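Local coordinates for ferredoxin component of dioxygenase (Sphingobium yanoikuyae, PDB 2I7F), which probably carries electrons, through a Rieske-type [2Fe-2S] cluster, to the terminal oxygenase of a biphenyl 2,3-dioxygenase system, at residues N43-G48 with I62-H67; G68-I73 with A78-C83. One frame throughout, in Å; residues are numbered along the deposited sequence.

How the contacts relate
Both contacts touch the same [2Fe-2S] cluster, with their centres about 8 Å apart on one side of the chain's centre. Contact 1 supplies the four iron ligands from two loops. Contact 2 joins the next strand, 70-72, to the following loop and lies against sulfide S1, adding Gly69, Pro82 and Cys83 to the pocket without binding iron. The two meet in a three-stranded antiparallel sheet, where strands 61-63 and 70-72 are neighbours: Ile62 N lies 3.0 Å from Phe71 O and Cys64 N 2.9 Å from Gly69 O, both probable hydrogen bonds. At the cluster's histidine end, the side chain of Pro82 comes within about 4 Å of those of both His47 and His67.

Contact 1 of 2, residues N43-G48 with I62-H67; sequences NLCTHG and IECPFH. With FES (Fe2/s2 (inorganic) cluster), chain D.
His47 turns the edge of its imidazole, nearly in plane, to ND1 and CE1 of His67, while the His67 ring has Phe66 CB over one face, offset toward the rim, and sulfides S1 and S2 near its plane at the edge. The planes stand at 89°, and the ring centroids are 4.9 Å apart. This is the Rieske cluster site, built from a Cys-X-His loop (Cys45 to His47) and a Cys-X-X-His loop (Cys64 to His67). The closeness of His47 ND1 to His67 ND1, 3.3 Å, is no hydrogen bond, since both nitrogens bind iron FE1, His47 ND1 at 2.2 Å and His67 ND1 at 2.1 Å. The other iron, FE2, takes Cys45 SG at 2.3 Å and Cys64 SG at 2.2 Å. With SG on the far side of CB from its own amide nitrogen (chi1 -177° in Cys64), each cysteine turns its sulfur inward onto the same metal. Backbone amides two residues further on grip these sulfurs, probably stabilising their negative charge: His47 N donates to Cys45 SG at 3.4 Å, and Phe66 N reaches Cys64 SG at 3.5 Å, with a nearly straight N-H...S angle of 168°.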
ATOM      1  N   ASN A  43      -3.943   1.003  -3.984  1.00 17.07           N
ATOM      2  CA  ASN A  43      -4.156  -0.452  -4.039  1.00 15.73           C
ATOM      3  C   ASN A  43      -4.294  -0.993  -5.487  1.00 16.28           C
ATOM      4  O   ASN A  43      -3.890  -2.133  -5.769  1.00 16.52           O
ATOM      5  CB  ASN A  43      -5.404  -0.788  -3.218  1.00 14.84           C
ATOM      6  CG  ASN A  43      -5.423  -2.166  -2.688  1.00 15.17           C
ATOM      7  OD1 ASN A  43      -6.438  -2.606  -2.089  1.00 20.54           O
ATOM      8  ND2 ASN A  43      -4.331  -2.889  -2.872  1.00 13.70           N
ATOM      9  N   LEU A  44      -4.880  -0.203  -6.391  1.00 15.97           N
ATOM     10  CA  LEU A  44      -5.049  -0.640  -7.765  1.00 15.25           C
ATOM     11  C   LEU A  44      -3.662  -0.719  -8.451  1.00 16.96           C
ATOM     12  O   LEU A  44      -2.972   0.289  -8.601  1.00 17.13           O
ATOM     13  CB  LEU A  44      -6.001   0.303  -8.574  1.00 15.59           C
ATOM     14  CG  LEU A  44      -6.533  -0.244  -9.919  1.00 15.12           C
ATOM     15  CD1 LEU A  44      -7.540  -1.409  -9.694  1.00 14.23           C
ATOM     16  CD2 LEU A  44      -7.150   0.852 -10.791  1.00 12.98           C
ATOM     17  N   CYS A  45      -3.272  -1.933  -8.849  1.00 16.54           N
ATOM     18  CA  CYS A  45      -2.121  -2.141  -9.720  1.00 16.01           C
ATOM     19  C   CYS A  45      -2.187  -1.165 -10.903  1.00 16.25           C
ATOM     20  O   CYS A  45      -3.279  -0.842 -11.369  1.00 15.74           O
ATOM     21  CB  CYS A  45      -2.081  -3.561 -10.261  1.00 16.30           C
ATOM     22  SG  CYS A  45      -0.509  -3.845 -11.090  1.00 14.56           S
ATOM     23  N   THR A  46      -1.027  -0.651 -11.309  1.00 16.37           N
ATOM     24  CA  THR A  46      -0.955   0.332 -12.404  1.00 16.02           C
ATOM     25  C   THR A  46      -0.983  -0.386 -13.741  1.00 15.02           C
ATOM     26  O   THR A  46      -1.151   0.245 -14.784  1.00 15.41           O
ATOM     27  CB  THR A  46       0.317   1.273 -12.350  1.00 16.20           C
ATOM     28  OG1 THR A  46       1.508   0.481 -12.489  1.00 17.09           O
ATOM     29  CG2 THR A  46       0.390   2.137 -11.072  1.00 13.99           C
ATOM     30  N   HIS A  47      -0.836  -1.710 -13.716  1.00 15.67           N
ATOM     31  CA  HIS A  47      -0.839  -2.487 -14.930  1.00 15.47           C
ATOM     32  C   HIS A  47      -2.212  -3.049 -15.304  1.00 16.02           C
ATOM     33  O   HIS A  47      -2.515  -3.256 -16.487  1.00 15.63           O
ATOM     34  CB  HIS A  47       0.204  -3.588 -14.846  1.00 15.30           C
ATOM     35  CG  HIS A  47       0.252  -4.420 -16.072  1.00 14.90           C
ATOM     36  ND1 HIS A  47      -0.326  -5.668 -16.141  1.00 16.94           N
ATOM     37  CD2 HIS A  47       0.700  -4.141 -17.317  1.00 17.99           C
ATOM     38  CE1 HIS A  47      -0.186  -6.142 -17.365  1.00 16.81           C
ATOM     39  NE2 HIS A  47       0.419  -5.227 -18.102  1.00 16.02           N
ATOM     40  N   GLY A  48      -3.053  -3.290 -14.315  1.00 16.24           N
ATOM     41  CA  GLY A  48      -4.391  -3.756 -14.607  1.00 16.15           C
ATOM     42  C   GLY A  48      -5.342  -3.698 -13.438  1.00 16.01           C
ATOM     43  O   GLY A  48      -5.121  -2.982 -12.472  1.00 16.60           O
ATOM     44  N   ILE A  62       5.793  -5.743  -2.823  1.00 17.17           N
ATOM     45  CA  ILE A  62       4.450  -6.306  -2.976  1.00 17.22           C
ATOM     46  C   ILE A  62       4.327  -6.825  -4.407  1.00 17.16           C
ATOM     47  O   ILE A  62       4.614  -6.109  -5.372  1.00 16.65           O
ATOM     48  CB  ILE A  62       3.333  -5.285  -2.586  1.00 17.89           C
ATOM     49  CG1 ILE A  62       1.928  -5.951  -2.542  1.00 18.42           C
ATOM     50  CG2 ILE A  62       3.391  -4.005  -3.501  1.00 16.94           C
ATOM     51  CD1 ILE A  62       1.779  -7.066  -1.551  1.00 19.93           C
ATOM     52  N   GLU A  63       3.931  -8.090  -4.543  1.00 18.15           N
ATOM     53  CA  GLU A  63       3.689  -8.671  -5.859  1.00 17.55           C
ATOM     54  C   GLU A  63       2.187  -8.685  -6.190  1.00 17.14           C
ATOM     55  O   GLU A  63       1.353  -9.080  -5.365  1.00 16.97           O
ATOM     56  CB  GLU A  63       4.265 -10.088  -5.937  1.00 18.25           C
ATOM     57  CG  GLU A  63       4.246 -10.685  -7.384  1.00 20.08           C
ATOM     58  CD  GLU A  63       4.929 -12.043  -7.434  1.00 19.73           C
ATOM     59  OE1 GLU A  63       5.642 -12.340  -6.452  1.00 27.81           O
ATOM     60  OE2 GLU A  63       4.785 -12.798  -8.439  1.00 24.34           O
ATOM     61  N   CYS A  64       1.855  -8.239  -7.395  1.00 15.98           N
ATOM     62  CA  CYS A  64       0.495  -8.220  -7.860  1.00 16.56           C
ATOM     63  C   CYS A  64      -0.035  -9.656  -7.991  1.00 16.93           C
ATOM     64  O   CYS A  64       0.741 -10.581  -8.324  1.00 16.21           O
ATOM     65  CB  CYS A  64       0.437  -7.498  -9.211  1.00 16.35           C
ATOM     66  SG  CYS A  64      -1.224  -7.319  -9.904  1.00 15.88           S
ATOM     67  N   PRO A  65      -1.351  -9.869  -7.708  1.00 16.68           N
ATOM     68  CA  PRO A  65      -1.940 -11.179  -7.947  1.00 16.52           C
ATOM     69  C   PRO A  65      -1.962 -11.672  -9.409  1.00 16.01           C
ATOM     70  O   PRO A  65      -2.209 -12.853  -9.654  1.00 16.67           O
ATOM     71  CB  PRO A  65      -3.365 -11.036  -7.369  1.00 16.88           C
ATOM     72  CG  PRO A  65      -3.642  -9.648  -7.295  1.00 17.58           C
ATOM     73  CD  PRO A  65      -2.325  -8.935  -7.105  1.00 16.88           C
ATOM     74  N   PHE A  66      -1.743 -10.773 -10.364  1.00 16.98           N
ATOM     75  CA  PHE A  66      -1.608 -11.122 -11.792  1.00 16.31           C
ATOM     76  C   PHE A  66      -0.170 -10.894 -12.283  1.00 16.69           C
ATOM     77  O   PHE A  66       0.563 -10.047 -11.751  1.00 16.53           O
ATOM     78  CB  PHE A  66      -2.492 -10.231 -12.667  1.00 16.19           C
ATOM     79  CG  PHE A  66      -3.956 -10.602 -12.714  1.00 15.16           C
ATOM     80  CD1 PHE A  66      -4.369 -11.917 -12.864  1.00 12.86           C
ATOM     81  CD2 PHE A  66      -4.910  -9.620 -12.724  1.00 14.30           C
ATOM     82  CE1 PHE A  66      -5.715 -12.218 -12.982  1.00 15.11           C
ATOM     83  CE2 PHE A  66      -6.260  -9.918 -12.834  1.00 15.49           C
ATOM     84  CZ  PHE A  66      -6.663 -11.227 -12.978  1.00 15.29           C
ATOM     85  N   HIS A  67       0.220 -11.720 -13.246  1.00 16.07           N
ATOM     86  CA  HIS A  67       1.303 -11.460 -14.249  1.00 16.76           C
ATOM     87  C   HIS A  67       2.743 -11.499 -13.707  1.00 16.80           C
ATOM     88  O   HIS A  67       3.707 -11.414 -14.483  1.00 16.76           O
ATOM     89  CB  HIS A  67       1.106 -10.157 -15.045  1.00 17.38           C
ATOM     90  CG  HIS A  67      -0.282  -9.928 -15.573  1.00 17.14           C
ATOM     91  ND1 HIS A  67      -0.968  -8.757 -15.345  1.00 15.40           N
ATOM     92  CD2 HIS A  67      -1.086 -10.679 -16.362  1.00 18.12           C
ATOM     93  CE1 HIS A  67      -2.151  -8.815 -15.931  1.00 18.36           C
ATOM     94  NE2 HIS A  67      -2.249  -9.970 -16.557  1.00 16.95           N
TER
HETATM   95 FE1  FES D 501      -0.707  -6.906 -14.329  1.00 17.77          FE
HETATM   96 FE2  FES D 501      -0.791  -6.060 -11.702  1.00 18.55          FE
HETATM   97  S1  FES D 501       0.942  -6.735 -12.913  1.00 19.86           S
HETATM   98  S2  FES D 501      -2.477  -6.235 -13.178  1.00 19.06           S

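Contact 2 of 2, residues G68-I73 with A78-C83; sequences GGSFDI and AKAFPC. With FES (Fe2/s2 (inorganic) cluster), chain D.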
ATOM      1  N   GLY A  68       2.882 -11.594 -12.387  1.00 15.23           N
ATOM      2  CA  GLY A  68       4.182 -11.559 -11.758  1.00 15.87           C
ATOM      3  C   GLY A  68       4.717 -10.159 -11.517  1.00 15.62           C
ATOM      4  O   GLY A  68       5.875  -9.999 -11.145  1.00 16.48           O
ATOM      5  N   GLY A  69       3.875  -9.151 -11.693  1.00 15.46           N
ATOM      6  CA  GLY A  69       4.283  -7.783 -11.533  1.00 15.17           C
ATOM      7  C   GLY A  69       4.577  -7.501 -10.076  1.00 15.01           C
ATOM      8  O   GLY A  69       4.077  -8.179  -9.222  1.00 14.69           O
ATOM      9  N   SER A  70       5.408  -6.503  -9.809  1.00 15.42           N
ATOM     10  CA  SER A  70       5.720  -6.116  -8.445  1.00 15.91           C
ATOM     11  C   SER A  70       6.114  -4.652  -8.351  1.00 15.91           C
ATOM     12  O   SER A  70       6.551  -4.042  -9.353  1.00 15.84           O
ATOM     13  CB  SER A  70       6.842  -6.997  -7.877  1.00 16.22           C
ATOM     14  OG  SER A  70       8.119  -6.569  -8.318  1.00 17.44           O
ATOM     15  N   PHE A  71       5.950  -4.117  -7.137  1.00 16.79           N
ATOM     16  CA  PHE A  71       6.375  -2.791  -6.726  1.00 16.23           C
ATOM     17  C   PHE A  71       7.160  -2.806  -5.438  1.00 16.43           C
ATOM     18  O   PHE A  71       7.021  -3.699  -4.593  1.00 16.04           O
ATOM     19  CB  PHE A  71       5.176  -1.852  -6.471  1.00 17.16           C
ATOM     20  CG  PHE A  71       4.276  -1.698  -7.638  1.00 16.37           C
ATOM     21  CD1 PHE A  71       4.484  -0.686  -8.574  1.00 16.12           C
ATOM     22  CD2 PHE A  71       3.215  -2.589  -7.815  1.00 17.07           C
ATOM     23  CE1 PHE A  71       3.678  -0.580  -9.675  1.00 16.57           C
ATOM     24  CE2 PHE A  71       2.390  -2.463  -8.900  1.00 18.39           C
ATOM     25  CZ  PHE A  71       2.611  -1.457  -9.820  1.00 17.06           C
ATOM     26  N   ASP A  72       7.968  -1.769  -5.272  1.00 16.81           N
ATOM     27  CA  ASP A  72       8.634  -1.498  -3.995  1.00 17.29           C
ATOM     28  C   ASP A  72       7.656  -0.713  -3.102  1.00 17.47           C
ATOM     29  O   ASP A  72       7.292   0.426  -3.411  1.00 17.92           O
ATOM     30  CB  ASP A  72       9.941  -0.717  -4.237  1.00 16.27           C
ATOM     31  CG  ASP A  72      10.765  -0.581  -2.999  1.00 17.34           C
ATOM     32  OD1 ASP A  72      10.183  -0.273  -1.944  1.00 18.87           O
ATOM     33  OD2 ASP A  72      12.004  -0.752  -3.072  1.00 16.96           O
ATOM     34  N   ILE A  73       7.230  -1.331  -2.000  1.00 17.64           N
ATOM     35  CA  ILE A  73       6.238  -0.726  -1.095  1.00 18.39           C
ATOM     36  C   ILE A  73       6.667   0.650  -0.583  1.00 18.49           C
ATOM     37  O   ILE A  73       5.857   1.588  -0.524  1.00 20.27           O
ATOM     38  CB  ILE A  73       5.966  -1.614   0.150  1.00 18.69           C
ATOM     39  CG1 ILE A  73       5.219  -2.901  -0.264  1.00 18.14           C
ATOM     40  CG2 ILE A  73       5.167  -0.773   1.234  1.00 17.04           C
ATOM     41  CD1 ILE A  73       5.499  -4.147   0.580  1.00 20.09           C
ATOM     42  N   ALA A  78       8.117   0.678  -9.761  1.00 18.07           N
ATOM     43  CA  ALA A  78       7.681  -0.529 -10.459  1.00 18.14           C
ATOM     44  C   ALA A  78       8.912  -1.402 -10.646  1.00 18.16           C
ATOM     45  O   ALA A  78       9.921  -0.957 -11.182  1.00 17.26           O
ATOM     46  CB  ALA A  78       7.046  -0.192 -11.794  1.00 18.27           C
ATOM     47  N   LYS A  79       8.848  -2.646 -10.185  1.00 18.38           N
ATOM     48  CA  LYS A  79      10.026  -3.480 -10.160  1.00 18.83           C
ATOM     49  C   LYS A  79       9.909  -4.603 -11.181  1.00 19.32           C
ATOM     50  O   LYS A  79      10.467  -4.486 -12.255  1.00 20.03           O
ATOM     51  CB  LYS A  79      10.329  -3.964  -8.731  1.00 19.84           C
ATOM     52  CG  LYS A  79      10.804  -2.825  -7.743  1.00 20.32           C
ATOM     53  CD  LYS A  79      12.335  -2.711  -7.597  1.00 22.80           C
ATOM     54  CE  LYS A  79      12.827  -1.391  -6.907  1.00 23.28           C
ATOM     55  NZ  LYS A  79      13.290  -1.463  -5.441  1.00 21.44           N
ATOM     56  N   ALA A  80       9.174  -5.670 -10.881  1.00 18.60           N
ATOM     57  CA  ALA A  80       9.042  -6.789 -11.804  1.00 19.19           C
ATOM     58  C   ALA A  80       8.066  -6.456 -12.922  1.00 19.15           C
ATOM     59  O   ALA A  80       6.976  -5.977 -12.690  1.00 19.08           O
ATOM     60  CB  ALA A  80       8.608  -8.047 -11.087  1.00 18.44           C
ATOM     61  N   PHE A  81       8.513  -6.696 -14.143  1.00 20.45           N
ATOM     62  CA  PHE A  81       7.663  -6.632 -15.331  1.00 20.47           C
ATOM     63  C   PHE A  81       6.438  -7.532 -15.100  1.00 19.74           C
ATOM     64  O   PHE A  81       6.579  -8.624 -14.572  1.00 19.71           O
ATOM     65  CB  PHE A  81       8.495  -7.095 -16.558  1.00 21.90           C
ATOM     66  CG  PHE A  81       7.745  -7.058 -17.860  1.00 22.26           C
ATOM     67  CD1 PHE A  81       7.717  -5.890 -18.632  1.00 23.91           C
ATOM     68  CD2 PHE A  81       7.060  -8.180 -18.308  1.00 24.27           C
ATOM     69  CE1 PHE A  81       6.999  -5.835 -19.817  1.00 24.30           C
ATOM     70  CE2 PHE A  81       6.354  -8.145 -19.508  1.00 23.93           C
ATOM     71  CZ  PHE A  81       6.325  -6.971 -20.264  1.00 24.19           C
ATOM     72  N   PRO A  82       5.244  -7.132 -15.576  1.00 18.89           N
ATOM     73  CA  PRO A  82       4.904  -6.017 -16.453  1.00 18.46           C
ATOM     74  C   PRO A  82       4.632  -4.664 -15.828  1.00 18.52           C
ATOM     75  O   PRO A  82       4.244  -3.741 -16.547  1.00 17.97           O
ATOM     76  CB  PRO A  82       3.649  -6.533 -17.173  1.00 18.50           C
ATOM     77  CG  PRO A  82       3.026  -7.471 -16.235  1.00 18.62           C
ATOM     78  CD  PRO A  82       4.076  -7.998 -15.325  1.00 18.85           C
ATOM     79  N   CYS A  83       4.817  -4.530 -14.517  1.00 18.40           N
ATOM     80  CA  CYS A  83       4.695  -3.222 -13.874  1.00 19.09           C
ATOM     81  C   CYS A  83       5.788  -2.285 -14.343  1.00 18.67           C
ATOM     82  O   CYS A  83       6.971  -2.632 -14.302  1.00 17.80           O
ATOM     83  CB  CYS A  83       4.754  -3.352 -12.359  1.00 18.73           C
ATOM     84  SG  CYS A  83       3.358  -4.240 -11.761  1.00 20.73           S
TER
HETATM   85 FE1  FES D 501      -0.707  -6.906 -14.329  1.00 17.77          FE
HETATM   86 FE2  FES D 501      -0.791  -6.060 -11.702  1.00 18.55          FE
HETATM   87  S1  FES D 501       0.942  -6.735 -12.913  1.00 19.86           S
HETATM   88  S2  FES D 501      -2.477  -6.235 -13.178  1.00 19.06           S
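Backbone bonding joins Ser70 to Lys79 and Ala80, which both face it and so form a classic beta bulge just beyond the single bridge between Phe71 and Ala78. Lys79 N donates to Ser70 O at 2.8 Å, and Ser70 N makes a weak hydrogen bond to Ala80 O at 3.3 Å. The serine side chain adds a third link: OG lies between its backbone N and carbonyl carbon (chi1 80°), where it accepts a hydrogen bond from Ala80 N at 2.9 Å. These bonds tie the outer strand 70-72 to a segment that probably corresponds to the Pro loop of other Rieske proteins, with a cis peptide before Pro82.

Asp72 and Lys79, whose side chains run alongside each other, form a salt bridge: Lys79 NZ donates to the anti lone pair of Asp72 OD2 at 2.8 Å, while Asp72 OD1 accepts a bond from Thr75 N.

Apolar and sulfur contacts gather at Phe71. Its CB points away from the loop, but the ring swings back toward it, so that CE1 packs on Ala78 CB at 4.0 Å. Cys83 CB lies over one ring face, 28° off the normal, in a CH-pi contact, and Cys83 SG approaches CZ of Phe71 obliquely at 3.5 Å. An alanine in place of Phe71 would probably open a gap beside Ala78 CB and leave Cys83 CB and SG without their aromatic partner.

Gly69 CA lies 3.8 Å from cluster sulfide S1, and a CB there would clash with S1 and Cys83 SG. Cys83 is not an iron ligand; its SG lies 3.7 Å from S1.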